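Local coordinates for lipid binding protein (Grifola frondosa, PDB 5H0Q) that binds lipid, probably recognising the complex of sphingomyelin and cholesterol in membrane domains, at residues Cys60-Val65 with Val101-Lys106; Arg64-Thr69 with Glu197-Arg202; Ile73-Glu78 with Arg90-Gly95; Val146-Ser151 with Val182-Ser187. One frame throughout, in Å; residues are numbered along the deposited sequence.

Interaction 1 (Cys60-Val65 with Val101-Lys106); sequences CVLVRV and VFIHTK
Residues 60-65 and 101-105 run antiparallel with their axes 4.7 Å apart at the closest, and the hydrogen-bonded pairs Val61-His104 and Val63-Phe102 each make both of their bonds, Val63 N to Phe102 O being 2.8 Å. Leu62-Ile103 lies between them, with Cys60-Thr105 and Arg64-Val101 on either side, all three non-hydrogen-bonded; CA-H...O contacts run from Ile103 CA to Val61 O and from Val101 CA to Val63 O, the latter 3.1 Å. On one face the Phe102 ring is laid over its partner on the adjacent strand: CG sits between the backbone N and carbonyl carbon (chi1 63°), which carries the ring across to Val63. Val63 CB meets one face of the Phe102 ring, 3.8 Å from the centroid and 17° off the normal, a CH-pi contact; CG1 lies by CZ and CE2, CG2 by CE1. Next along this face, Val61 CG2 lies beside His104 CB at 3.7 Å, while the imidazole leads away from the pair, its NE2 bonded to Ser80 and its ND1 to Ser114. The other face is aliphatic in its middle: Leu62 and Ile103 point the same way, side by side, with their CD1 atoms 3.6 Å apart. Beyond them Cys60 CB touches Thr105 CG2 at 3.8 Å. Helix 41-55 lies over this second face, where Gln48 bonds both Leu62 O and the Arg64 guanidinium. The Phe102 face turns instead to strand 114-121, with Ile118 against the ring, and strand 193-201 flanks 60-65 along its other edge.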
loop_
_atom_site.group_PDB
_atom_site.type_symbol
_atom_site.label_atom_id
_atom_site.label_comp_id
_atom_site.label_asym_id
_atom_site.label_seq_id
_atom_site.Cartn_x
_atom_site.Cartn_y
_atom_site.Cartn_z
ATOM N N CYS A 60 -9.389 9.656 9.068
ATOM C CA CYS A 60 -9.204 8.360 8.436
ATOM C C CYS A 60 -8.154 8.461 7.348
ATOM O O CYS A 60 -7.680 9.542 6.995
ATOM C CB CYS A 60 -10.500 7.852 7.828
ATOM S SG CYS A 60 -11.048 8.817 6.364
ATOM N N VAL A 61 -7.834 7.305 6.786
ATOM C CA VAL A 61 -7.032 7.236 5.580
ATOM C C VAL A 61 -7.783 6.367 4.593
ATOM O O VAL A 61 -8.371 5.348 4.967
ATOM C CB VAL A 61 -5.606 6.684 5.823
ATOM C CG1 VAL A 61 -4.788 7.680 6.625
ATOM C CG2 VAL A 61 -5.639 5.296 6.524
ATOM N N LEU A 62 -7.754 6.773 3.343
ATOM C CA LEU A 62 -8.390 6.063 2.240
ATOM C C LEU A 62 -7.224 5.541 1.399
ATOM O O LEU A 62 -6.618 6.297 0.640
ATOM C CB LEU A 62 -9.302 6.957 1.407
ATOM C CG LEU A 62 -10.586 7.578 1.960
ATOM C CD1 LEU A 62 -11.299 6.678 2.936
ATOM C CD2 LEU A 62 -10.275 8.916 2.598
ATOM N N VAL A 63 -6.880 4.268 1.569
ATOM C CA VAL A 63 -5.611 3.731 1.085
ATOM C C VAL A 63 -5.827 2.994 -0.217
ATOM O O VAL A 63 -6.674 2.097 -0.286
ATOM C CB VAL A 63 -4.969 2.776 2.099
ATOM C CG1 VAL A 63 -3.654 2.244 1.532
ATOM C CG2 VAL A 63 -4.735 3.474 3.419
ATOM N N ARG A 64 -5.064 3.361 -1.249
ATOM C CA ARG A 64 -4.986 2.554 -2.463
ATOM C C ARG A 64 -3.568 2.004 -2.579
ATOM O O ARG A 64 -2.594 2.716 -2.325
ATOM C CB ARG A 64 -5.378 3.341 -3.705
ATOM C CG ARG A 64 -4.504 4.522 -4.107
ATOM C CD ARG A 64 -5.020 5.127 -5.430
ATOM N NE ARG A 64 -4.130 6.159 -5.948
ATOM C CZ ARG A 64 -4.265 7.465 -5.778
ATOM N NH1 ARG A 64 -5.307 7.972 -5.124
ATOM N NH2 ARG A 64 -3.344 8.273 -6.284
ATOM N N VAL A 65 -3.457 0.756 -3.020
ATOM C CA VAL A 65 -2.182 0.033 -3.102
ATOM C C VAL A 65 -2.060 -0.524 -4.506
ATOM O O VAL A 65 -2.958 -1.245 -4.945
ATOM C CB VAL A 65 -2.143 -1.123 -2.090
ATOM C CG1 VAL A 65 -0.833 -1.881 -2.220
ATOM C CG2 VAL A 65 -2.399 -0.627 -0.695
ATOM N N VAL A 101 -7.981 -1.385 -2.282
ATOM C CA VAL A 101 -8.392 -0.160 -1.609
ATOM C C VAL A 101 -9.027 -0.539 -0.286
ATOM O O VAL A 101 -9.826 -1.478 -0.214
ATOM C CB VAL A 101 -9.388 0.654 -2.461
ATOM C CG1 VAL A 101 -9.848 1.898 -1.703
ATOM C CG2 VAL A 101 -8.736 1.032 -3.781
ATOM N N PHE A 102 -8.709 0.215 0.757
ATOM C CA PHE A 102 -9.375 0.018 2.030
ATOM C C PHE A 102 -9.355 1.320 2.811
ATOM O O PHE A 102 -8.612 2.251 2.491
ATOM C CB PHE A 102 -8.713 -1.114 2.834
ATOM C CG PHE A 102 -7.271 -0.844 3.224
ATOM C CD1 PHE A 102 -6.967 -0.176 4.397
ATOM C CD2 PHE A 102 -6.229 -1.283 2.434
ATOM C CE1 PHE A 102 -5.649 0.078 4.755
ATOM C CE2 PHE A 102 -4.913 -1.057 2.797
ATOM C CZ PHE A 102 -4.628 -0.370 3.960
ATOM N N ILE A 103 -10.192 1.373 3.842
ATOM C CA ILE A 103 -10.219 2.497 4.755
ATOM C C ILE A 103 -9.691 2.050 6.110
ATOM O O ILE A 103 -9.878 0.913 6.539
ATOM C CB ILE A 103 -11.644 3.099 4.857
ATOM C CG1 ILE A 103 -11.637 4.368 5.711
ATOM C CG2 ILE A 103 -12.631 2.112 5.434
ATOM C CD1 ILE A 103 -12.949 5.128 5.713
ATOM N N HIS A 104 -9.037 2.972 6.786
ATOM C CA HIS A 104 -8.711 2.823 8.197
ATOM C C HIS A 104 -9.120 4.113 8.878
ATOM O O HIS A 104 -8.806 5.193 8.374
ATOM C CB HIS A 104 -7.212 2.547 8.385
ATOM C CG HIS A 104 -6.868 2.049 9.746
ATOM N ND1 HIS A 104 -6.559 2.889 10.792
ATOM C CD2 HIS A 104 -6.777 0.786 10.239
ATOM C CE1 HIS A 104 -6.272 2.168 11.864
ATOM N NE2 HIS A 104 -6.407 0.890 11.558
ATOM N N THR A 105 -9.825 4.014 9.996
ATOM C CA THR A 105 -10.384 5.192 10.641
ATOM C C THR A 105 -9.994 5.237 12.104
ATOM O O THR A 105 -9.606 4.234 12.697
ATOM C CB THR A 105 -11.921 5.229 10.573
ATOM O OG1 THR A 105 -12.483 4.302 11.514
ATOM C CG2 THR A 105 -12.406 4.889 9.201
ATOM N N LYS A 106 -10.135 6.422 12.686
ATOM C CA LYS A 106 -9.991 6.557 14.121
ATOM C C LYS A 106 -11.089 5.753 14.808
ATOM O O LYS A 106 -12.068 5.321 14.187
ATOM C CB LYS A 106 -10.058 8.020 14.533
ATOM C CG LYS A 106 -11.470 8.618 14.396
ATOM C CD LYS A 106 -11.490 10.075 14.856
ATOM C CE LYS A 106 -12.911 10.602 15.008
ATOM N NZ LYS A 106 -13.605 9.920 16.107
#

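Interaction 2 (Arg64-Thr69 with Glu197-Arg202); sequences RVYNAT and EYVYSR
Arg64 and Glu197, a facing pair on two parallel strands, are joined by a salt bridge: Arg64 NE gives its hydrogen to Glu197 OE2 at 2.9 Å, and NH2 adds a weak bond to the same oxygen. With the planes of the two groups 89° apart, OE2 lies at the guanidinium edge and is met from above the carboxylate plane. The guanidinium has a second partner, NH1 bonding Gln48 OE1. On the opposite face Val65 CG1, anti to its own N (chi1 178°), reaches Tyr200 CE2 at 3.4 Å, while CG2 comes to the edge of the Tyr198 ring. At the end of the pair Arg202 NE makes a short bond of 2.6 Å to Thr69 O, in the carbonyl plane, and one water links Thr69 OG1 with Arg202 NH2. A second water joins Ala68 O to Arg202 N. Asn67 OD1 accepts from Thr69 N at 2.9 Å, an Asx turn that presents Thr69, and additionally from Thr69 OG1 on a lone pair. Further out, Lys37 also pairs with Glu197 OE2, Asp124 with Arg202, and the Tyr198 and Tyr200 hydroxyls bond Gly131 and Ser130. The backbone ladder alternates between strands, from Tyr198 N to Arg64 O (2.9 Å) through Tyr66 and Tyr200 to Ala68 N, the pattern of a parallel strand pair, here within a mixed sheet.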
loop_
_atom_site.group_PDB
_atom_site.type_symbol
_atom_site.label_atom_id
_atom_site.label_comp_id
_atom_site.label_asym_id
_atom_site.label_seq_id
_atom_site.Cartn_x
_atom_site.Cartn_y
_atom_site.Cartn_z
ATOM N N ARG A 64 -5.064 3.361 -1.249
ATOM C CA ARG A 64 -4.986 2.554 -2.463
ATOM C C ARG A 64 -3.568 2.004 -2.579
ATOM O O ARG A 64 -2.594 2.716 -2.325
ATOM C CB ARG A 64 -5.378 3.341 -3.705
ATOM C CG ARG A 64 -4.504 4.522 -4.107
ATOM C CD ARG A 64 -5.020 5.127 -5.430
ATOM N NE ARG A 64 -4.130 6.159 -5.948
ATOM C CZ ARG A 64 -4.265 7.465 -5.778
ATOM N NH1 ARG A 64 -5.307 7.972 -5.124
ATOM N NH2 ARG A 64 -3.344 8.273 -6.284
ATOM N N VAL A 65 -3.457 0.756 -3.020
ATOM C CA VAL A 65 -2.182 0.033 -3.102
ATOM C C VAL A 65 -2.060 -0.524 -4.506
ATOM O O VAL A 65 -2.958 -1.245 -4.945
ATOM C CB VAL A 65 -2.143 -1.123 -2.090
ATOM C CG1 VAL A 65 -0.833 -1.881 -2.220
ATOM C CG2 VAL A 65 -2.399 -0.627 -0.695
ATOM N N TYR A 66 -0.939 -0.244 -5.193
ATOM C CA TYR A 66 -0.688 -0.771 -6.529
ATOM C C TYR A 66 0.545 -1.661 -6.471
ATOM O O TYR A 66 1.615 -1.209 -6.050
ATOM C CB TYR A 66 -0.471 0.326 -7.580
ATOM C CG TYR A 66 -0.427 -0.194 -8.985
ATOM C CD1 TYR A 66 -1.506 -0.875 -9.518
ATOM C CD2 TYR A 66 0.706 -0.023 -9.783
ATOM C CE1 TYR A 66 -1.486 -1.333 -10.826
ATOM C CE2 TYR A 66 0.729 -0.484 -11.082
ATOM C CZ TYR A 66 -0.354 -1.146 -11.585
ATOM O OH TYR A 66 -0.367 -1.591 -12.871
ATOM N N ASN A 67 0.402 -2.898 -6.932
ATOM C CA ASN A 67 1.515 -3.852 -6.991
ATOM C C ASN A 67 2.076 -3.875 -8.401
ATOM O O ASN A 67 1.434 -4.387 -9.321
ATOM C CB ASN A 67 1.055 -5.239 -6.566
ATOM C CG ASN A 67 2.162 -6.281 -6.718
ATOM O OD1 ASN A 67 3.320 -5.924 -6.865
ATOM N ND2 ASN A 67 1.788 -7.543 -6.742
ATOM N N ALA A 68 3.278 -3.311 -8.567
ATOM C CA ALA A 68 4.034 -3.358 -9.813
ATOM C C ALA A 68 5.374 -4.068 -9.614
ATOM O O ALA A 68 6.349 -3.710 -10.267
ATOM C CB ALA A 68 4.259 -1.949 -10.360
ATOM N N THR A 69 5.436 -5.048 -8.704
ATOM C CA THR A 69 6.698 -5.746 -8.441
ATOM C C THR A 69 7.006 -6.861 -9.418
ATOM O O THR A 69 8.087 -7.459 -9.315
ATOM C CB THR A 69 6.705 -6.358 -7.057
ATOM O OG1 THR A 69 5.730 -7.399 -6.987
ATOM C CG2 THR A 69 6.510 -5.322 -5.989
ATOM N N GLU A 197 -1.585 6.601 -1.013
ATOM C CA GLU A 197 -1.226 5.691 -2.098
ATOM C C GLU A 197 0.103 5.018 -1.785
ATOM O O GLU A 197 1.077 5.689 -1.440
ATOM C CB GLU A 197 -1.101 6.399 -3.440
ATOM C CG GLU A 197 -0.722 5.462 -4.626
ATOM C CD GLU A 197 -0.553 6.205 -5.942
ATOM O OE1 GLU A 197 0.416 6.971 -6.052
ATOM O OE2 GLU A 197 -1.394 6.021 -6.846
ATOM N N TYR A 198 0.133 3.694 -1.900
ATOM C CA TYR A 198 1.369 2.917 -1.857
ATOM C C TYR A 198 1.594 2.294 -3.225
ATOM O O TYR A 198 0.679 1.667 -3.769
ATOM C CB TYR A 198 1.263 1.818 -0.802
ATOM C CG TYR A 198 1.094 2.333 0.590
ATOM C CD1 TYR A 198 2.141 2.954 1.260
ATOM C CD2 TYR A 198 -0.140 2.257 1.229
ATOM C CE1 TYR A 198 1.970 3.466 2.546
ATOM C CE2 TYR A 198 -0.315 2.747 2.511
ATOM C CZ TYR A 198 0.731 3.359 3.162
ATOM O OH TYR A 198 0.582 3.857 4.433
ATOM N N VAL A 199 2.830 2.374 -3.723
ATOM C CA VAL A 199 3.200 1.734 -4.977
ATOM C C VAL A 199 4.444 0.912 -4.734
ATOM O O VAL A 199 5.469 1.463 -4.316
ATOM C CB VAL A 199 3.477 2.750 -6.081
ATOM C CG1 VAL A 199 3.756 2.052 -7.384
ATOM C CG2 VAL A 199 2.288 3.678 -6.214
ATOM N N TYR A 200 4.388 -0.355 -5.099
ATOM C CA TYR A 200 5.548 -1.249 -5.008
ATOM C C TYR A 200 6.021 -1.562 -6.421
ATOM O O TYR A 200 5.200 -1.936 -7.275
ATOM C CB TYR A 200 5.168 -2.517 -4.267
ATOM C CG TYR A 200 4.329 -2.270 -3.055
ATOM C CD1 TYR A 200 4.697 -1.305 -2.121
ATOM C CD2 TYR A 200 3.172 -2.990 -2.842
ATOM C CE1 TYR A 200 3.923 -1.062 -1.031
ATOM C CE2 TYR A 200 2.380 -2.748 -1.748
ATOM C CZ TYR A 200 2.758 -1.792 -0.843
ATOM O OH TYR A 200 1.947 -1.542 0.237
ATOM N N SER A 201 7.335 -1.429 -6.671
ATOM C CA SER A 201 7.859 -1.592 -8.018
ATOM C C SER A 201 9.196 -2.342 -7.975
ATOM O O SER A 201 9.739 -2.612 -6.905
ATOM C CB SER A 201 8.014 -0.239 -8.709
ATOM O OG SER A 201 8.818 0.643 -7.942
ATOM N N ARG A 202 9.706 -2.693 -9.157
ATOM C CA ARG A 202 10.964 -3.433 -9.316
ATOM C C ARG A 202 11.822 -2.795 -10.398
ATOM O O ARG A 202 11.923 -1.568 -10.506
ATOM C CB ARG A 202 10.696 -4.895 -9.679
ATOM C CG ARG A 202 11.661 -5.928 -9.139
ATOM C CD ARG A 202 11.345 -7.384 -9.460
ATOM N NE ARG A 202 10.446 -7.988 -8.491
ATOM C CZ ARG A 202 10.821 -8.712 -7.450
ATOM N NH1 ARG A 202 12.107 -8.955 -7.262
ATOM N NH2 ARG A 202 9.921 -9.177 -6.583
HETATM O O HOH W 1 8.024 -1.723 -11.366
HETATM O O HOH W 2 6.984 -9.669 -6.632
#

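Interaction 3 (Ile73-Glu78 with Arg90-Gly95); sequences ITAKIE and REKRIG
Ile73 and Ile94 form the close end of this contact, an antiparallel hydrogen-bonded pair with Ile94 N 2.9 Å from Ile73 O and Ile73 N 3.0 Å from Ile94 O. Ile73 CG1 takes the place between its N and carbonyl carbon (chi1 63°), which swings it across the pair to lie 3.9 Å from Ile94 CB. Both side chains are buried against Tyr120. Past the non-hydrogen-bonded pair Thr74-Arg93, Ala75 N bonds Lys92 O at 2.8 Å, the donor tilted from the carbonyl plane. From there the chains diverge and the packing turns to surface. Lys92, exposed and bent along its length, passes obliquely over Thr74, its CD 4.0 Å from Thr74 CG2. At the far end Glu78 meets Arg90, with Phe85 beside both: Glu78 OE1 accepts from Arg90 NH1 at 3.2 Å on the syn side, somewhat out of the carboxylate plane but in the guanidinium plane, while OE2 rests 3.1 Å from Arg90 CB. Bends at chi2 and chi3 fold the arginine round the carboxylate, and its NH2 bonds His88 O. Lys76 and Ile77 face Val119 of 114-121 in a classic beta bulge; on the other edge of 73-80 lies 93-94, one of the two outermost strands of the antiparallel sheet.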
loop_
_atom_site.group_PDB
_atom_site.type_symbol
_atom_site.label_atom_id
_atom_site.label_comp_id
_atom_site.label_asym_id
_atom_site.label_seq_id
_atom_site.Cartn_x
_atom_site.Cartn_y
_atom_site.Cartn_z
ATOM N N ILE A 73 1.811 -10.265 -4.420
ATOM C CA ILE A 73 2.149 -10.004 -3.026
ATOM C C ILE A 73 0.993 -10.488 -2.167
ATOM O O ILE A 73 -0.155 -10.506 -2.616
ATOM C CB ILE A 73 2.474 -8.515 -2.764
ATOM C CG1 ILE A 73 1.265 -7.619 -3.044
ATOM C CG2 ILE A 73 3.688 -8.095 -3.600
ATOM C CD1 ILE A 73 1.520 -6.130 -2.867
ATOM N N THR A 74 1.310 -10.928 -0.948
ATOM C CA THR A 74 0.343 -11.500 -0.022
ATOM C C THR A 74 0.374 -10.724 1.286
ATOM O O THR A 74 1.450 -10.471 1.833
ATOM C CB THR A 74 0.649 -12.982 0.216
ATOM O OG1 THR A 74 0.526 -13.677 -1.029
ATOM C CG2 THR A 74 -0.309 -13.595 1.231
ATOM N N ALA A 75 -0.806 -10.371 1.804
ATOM C CA ALA A 75 -0.905 -9.663 3.074
ATOM C C ALA A 75 -0.453 -10.599 4.194
ATOM O O ALA A 75 -0.967 -11.712 4.324
ATOM C CB ALA A 75 -2.334 -9.189 3.326
ATOM N N LYS A 76 0.532 -10.175 4.973
ATOM C CA LYS A 76 1.054 -11.009 6.056
ATOM C C LYS A 76 0.693 -10.515 7.436
ATOM O O LYS A 76 0.531 -11.332 8.358
ATOM C CB LYS A 76 2.579 -11.094 5.971
ATOM C CG LYS A 76 3.076 -11.733 4.692
ATOM C CD LYS A 76 4.566 -11.913 4.727
ATOM C CE LYS A 76 4.997 -13.049 5.657
ATOM N NZ LYS A 76 6.157 -12.662 6.516
ATOM N N ILE A 77 0.653 -9.198 7.616
ATOM C CA ILE A 77 0.334 -8.564 8.887
ATOM C C ILE A 77 -0.569 -7.385 8.591
ATOM O O ILE A 77 -0.342 -6.652 7.622
ATOM C CB ILE A 77 1.593 -8.063 9.618
ATOM C CG1 ILE A 77 2.534 -9.217 9.919
ATOM C CG2 ILE A 77 1.218 -7.361 10.897
ATOM C CD1 ILE A 77 3.925 -8.782 10.386
ATOM N N GLU A 78 -1.583 -7.209 9.433
ATOM C CA GLU A 78 -2.356 -5.975 9.534
ATOM C C GLU A 78 -2.349 -5.569 10.996
ATOM O O GLU A 78 -2.620 -6.400 11.862
ATOM C CB GLU A 78 -3.801 -6.163 9.092
ATOM C CG GLU A 78 -4.010 -6.590 7.687
ATOM C CD GLU A 78 -5.467 -6.912 7.431
ATOM O OE1 GLU A 78 -6.291 -6.729 8.359
ATOM O OE2 GLU A 78 -5.788 -7.353 6.309
ATOM N N ARG A 90 -9.908 -7.185 4.092
ATOM C CA ARG A 90 -8.840 -6.820 3.176
ATOM C C ARG A 90 -8.517 -7.988 2.244
ATOM O O ARG A 90 -8.756 -9.158 2.558
ATOM C CB ARG A 90 -7.581 -6.401 3.947
ATOM C CG ARG A 90 -7.617 -4.991 4.578
ATOM C CD ARG A 90 -7.952 -5.014 6.074
ATOM N NE ARG A 90 -9.364 -4.811 6.329
ATOM C CZ ARG A 90 -9.972 -5.142 7.461
ATOM N NH1 ARG A 90 -9.287 -5.706 8.447
ATOM N NH2 ARG A 90 -11.269 -4.915 7.598
ATOM N N GLU A 91 -7.973 -7.658 1.077
ATOM C CA GLU A 91 -7.586 -8.676 0.109
ATOM C C GLU A 91 -6.278 -9.322 0.546
ATOM O O GLU A 91 -5.333 -8.632 0.941
ATOM C CB GLU A 91 -7.452 -8.069 -1.285
ATOM C CG GLU A 91 -8.784 -7.713 -1.919
ATOM C CD GLU A 91 -9.615 -8.937 -2.251
ATOM O OE1 GLU A 91 -9.022 -10.003 -2.514
ATOM O OE2 GLU A 91 -10.862 -8.833 -2.240
ATOM N N LYS A 92 -6.225 -10.651 0.480
ATOM C CA LYS A 92 -5.037 -11.363 0.935
ATOM C C LYS A 92 -3.953 -11.424 -0.135
ATOM O O LYS A 92 -2.772 -11.569 0.197
ATOM C CB LYS A 92 -5.414 -12.782 1.364
ATOM C CG LYS A 92 -5.214 -13.061 2.849
ATOM C CD LYS A 92 -3.744 -13.271 3.188
ATOM C CE LYS A 92 -3.427 -14.741 3.443
ATOM N NZ LYS A 92 -3.773 -15.617 2.287
ATOM N N ARG A 93 -4.325 -11.347 -1.407
ATOM C CA ARG A 93 -3.386 -11.544 -2.505
ATOM C C ARG A 93 -3.652 -10.492 -3.563
ATOM O O ARG A 93 -4.776 -10.390 -4.069
ATOM C CB ARG A 93 -3.532 -12.938 -3.119
ATOM C CG ARG A 93 -2.540 -13.224 -4.254
ATOM C CD ARG A 93 -2.947 -14.440 -5.044
ATOM N NE ARG A 93 -1.996 -14.786 -6.115
ATOM C CZ ARG A 93 -2.009 -14.257 -7.335
ATOM N NH1 ARG A 93 -2.903 -13.328 -7.644
ATOM N NH2 ARG A 93 -1.121 -14.638 -8.247
ATOM N N ILE A 94 -2.624 -9.725 -3.907
ATOM C CA ILE A 94 -2.712 -8.690 -4.925
ATOM C C ILE A 94 -1.773 -9.074 -6.065
ATOM O O ILE A 94 -0.552 -9.160 -5.866
ATOM C CB ILE A 94 -2.347 -7.307 -4.368
ATOM C CG1 ILE A 94 -3.145 -6.994 -3.083
ATOM C CG2 ILE A 94 -2.570 -6.268 -5.456
ATOM C CD1 ILE A 94 -2.652 -5.812 -2.365
ATOM N N GLY A 95 -2.323 -9.333 -7.244
ATOM C CA GLY A 95 -1.472 -9.657 -8.371
ATOM C C GLY A 95 -0.694 -8.456 -8.866
ATOM O O GLY A 95 -1.037 -7.294 -8.612
#

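Interaction 4 (Val146-Ser151 with Val182-Ser187); sequences VEVRQS and VKAHGS
Val146 and Val148 lean on Val182, Ala184 and Gly186 where the edge strand of an antiparallel sheet meets a mixed sheet, consistent with a beta sandwich drawn close at this border; the segments run antiparallel at 165°, their axes 6.7 Å apart at the closest. Strand 143-150 belongs to the first sheet, strand 182-188 to the second, and the contact between these segments is apolar. Val146 CB stands over the Ala184 methyl, 3.8 Å from Ala184 CB. From there its branches part along the opposing backbone. CG2, between the backbone N and the carbonyl carbon, drops on the Ala184 peptide, 3.6 Å from Ala184 O. CG1, anti to the carbonyl carbon (chi1 -66° for the valine), goes to the next peptide, 3.9 Å from Gly186 N, where the glycine offers main chain alone; this same methyl also touches the Tyr198 ring. Val148 uses its branches differently: CG2 also touches Ala184 CB, at 3.7 Å, from a different direction, so that this one methyl is shared by two valines. Leu126 and Ile128 of strand 126-134 continue the apolar layer beside Val182 and Ala184. Along one edge of 143-150, Val146 N and Val148 N hydrogen-bond Ser175 OG and Ser177 OG. Val148 CG1 ends 4.1 Å from Val182 CG1, the two side chains crossing at about a right angle.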
loop_
_atom_site.group_PDB
_atom_site.type_symbol
_atom_site.label_atom_id
_atom_site.label_comp_id
_atom_site.label_asym_id
_atom_site.label_seq_id
_atom_site.Cartn_x
_atom_site.Cartn_y
_atom_site.Cartn_z
ATOM N N VAL A 146 7.064 3.767 4.278
ATOM C CA VAL A 146 7.260 2.446 3.698
ATOM C C VAL A 146 8.664 1.972 4.052
ATOM O O VAL A 146 9.597 2.768 4.156
ATOM C CB VAL A 146 7.054 2.400 2.168
ATOM C CG1 VAL A 146 5.608 2.677 1.830
ATOM C CG2 VAL A 146 7.968 3.409 1.492
ATOM N N GLU A 147 8.791 0.669 4.261
ATOM C CA GLU A 147 10.101 0.025 4.422
ATOM C C GLU A 147 10.067 -1.319 3.730
ATOM O O GLU A 147 9.130 -2.095 3.944
ATOM C CB GLU A 147 10.474 -0.179 5.883
ATOM C CG GLU A 147 10.871 1.095 6.577
ATOM C CD GLU A 147 11.388 0.884 7.999
ATOM O OE1 GLU A 147 11.419 -0.271 8.469
ATOM O OE2 GLU A 147 11.720 1.900 8.648
ATOM N N VAL A 148 11.084 -1.599 2.919
ATOM C CA VAL A 148 11.272 -2.917 2.326
ATOM C C VAL A 148 12.388 -3.592 3.109
ATOM O O VAL A 148 13.457 -3.011 3.272
ATOM C CB VAL A 148 11.637 -2.842 0.834
ATOM C CG1 VAL A 148 11.603 -4.234 0.208
ATOM C CG2 VAL A 148 10.707 -1.911 0.072
ATOM N N ARG A 149 12.125 -4.794 3.611
ATOM C CA ARG A 149 13.091 -5.551 4.402
ATOM C C ARG A 149 12.960 -7.038 4.089
ATOM O O ARG A 149 12.079 -7.466 3.350
ATOM C CB ARG A 149 12.885 -5.312 5.905
ATOM C CG ARG A 149 13.155 -3.888 6.360
ATOM C CD ARG A 149 14.598 -3.463 6.205
ATOM N NE ARG A 149 14.869 -2.171 6.850
ATOM C CZ ARG A 149 14.665 -0.972 6.304
ATOM N NH1 ARG A 149 14.199 -0.871 5.072
ATOM N NH2 ARG A 149 14.960 0.133 6.992
ATOM N N GLN A 150 13.864 -7.830 4.677
ATOM C CA GLN A 150 13.762 -9.277 4.557
ATOM C C GLN A 150 12.449 -9.755 5.167
ATOM O O GLN A 150 11.953 -9.194 6.149
ATOM C CB GLN A 150 14.944 -9.967 5.258
ATOM C CG GLN A 150 16.274 -9.709 4.605
ATOM C CD GLN A 150 16.590 -10.717 3.521
ATOM O OE1 GLN A 150 16.000 -11.791 3.474
ATOM N NE2 GLN A 150 17.521 -10.374 2.642
ATOM N N SER A 151 11.907 -10.826 4.592
ATOM C CA SER A 151 10.708 -11.454 5.132
ATOM C C SER A 151 10.886 -11.765 6.610
ATOM O O SER A 151 11.949 -12.220 7.038
ATOM C CB SER A 151 10.397 -12.740 4.367
ATOM O OG SER A 151 9.270 -13.396 4.923
ATOM N N VAL A 182 13.469 -4.604 -5.068
ATOM C CA VAL A 182 12.123 -4.061 -4.868
ATOM C C VAL A 182 12.201 -2.649 -4.310
ATOM O O VAL A 182 13.035 -2.337 -3.448
ATOM C CB VAL A 182 11.311 -4.969 -3.929
ATOM C CG1 VAL A 182 9.955 -4.334 -3.570
ATOM C CG2 VAL A 182 11.097 -6.310 -4.579
ATOM N N LYS A 183 11.296 -1.803 -4.788
ATOM C CA LYS A 183 11.126 -0.447 -4.317
ATOM C C LYS A 183 9.704 -0.251 -3.819
ATOM O O LYS A 183 8.746 -0.870 -4.316
ATOM C CB LYS A 183 11.413 0.554 -5.428
ATOM C CG LYS A 183 12.810 0.489 -5.995
ATOM C CD LYS A 183 12.985 1.448 -7.162
ATOM C CE LYS A 183 12.444 0.864 -8.459
ATOM N NZ LYS A 183 13.265 -0.284 -8.938
ATOM N N ALA A 184 9.574 0.615 -2.827
ATOM C CA ALA A 184 8.279 0.995 -2.314
ATOM C C ALA A 184 8.224 2.506 -2.201
ATOM O O ALA A 184 9.229 3.154 -1.886
ATOM C CB ALA A 184 7.995 0.380 -0.956
ATOM N N HIS A 185 7.011 3.028 -2.420
ATOM C CA HIS A 185 6.725 4.449 -2.334
ATOM C C HIS A 185 5.377 4.620 -1.657
ATOM O O HIS A 185 4.426 3.908 -1.985
ATOM C CB HIS A 185 6.684 5.120 -3.713
ATOM C CG HIS A 185 6.331 6.579 -3.649
ATOM N ND1 HIS A 185 7.252 7.541 -3.316
ATOM C CD2 HIS A 185 5.155 7.224 -3.816
ATOM C CE1 HIS A 185 6.668 8.725 -3.308
ATOM N NE2 HIS A 185 5.396 8.559 -3.610
ATOM N N GLY A 186 5.312 5.561 -0.722
ATOM C CA GLY A 186 4.050 5.956 -0.126
ATOM C C GLY A 186 3.851 7.452 -0.231
ATOM O O GLY A 186 4.797 8.225 -0.198
ATOM N N SER A 187 2.587 7.852 -0.379
ATOM C CA SER A 187 2.233 9.260 -0.317
ATOM C C SER A 187 0.903 9.420 0.409
ATOM O O SER A 187 0.046 8.539 0.374
ATOM C CB SER A 187 2.139 9.872 -1.717
ATOM O OG SER A 187 1.080 9.261 -2.431
#

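Strand 60-68 opens two loops at once: its first half is closed by 101-106 in interaction 1, its second by the C-terminal 197-202 in interaction 2, which share Arg64 and Val65. Interaction 3, a short loop from 73-78 to 90-95, is nested inside both. Interaction 4 follows interactions 1 and 3 in series and is nested within interaction 2. Interactions 1 and 2 lie in the mixed sheet and interaction 3 in the antiparallel one, while interaction 4 bridges the two. Asn67 probably hydrogen-bonds Ile94 O, tying interaction 2 to interaction 3, and Tyr198 touches both Val63 and Val146, linking interactions 1, 2 and 4.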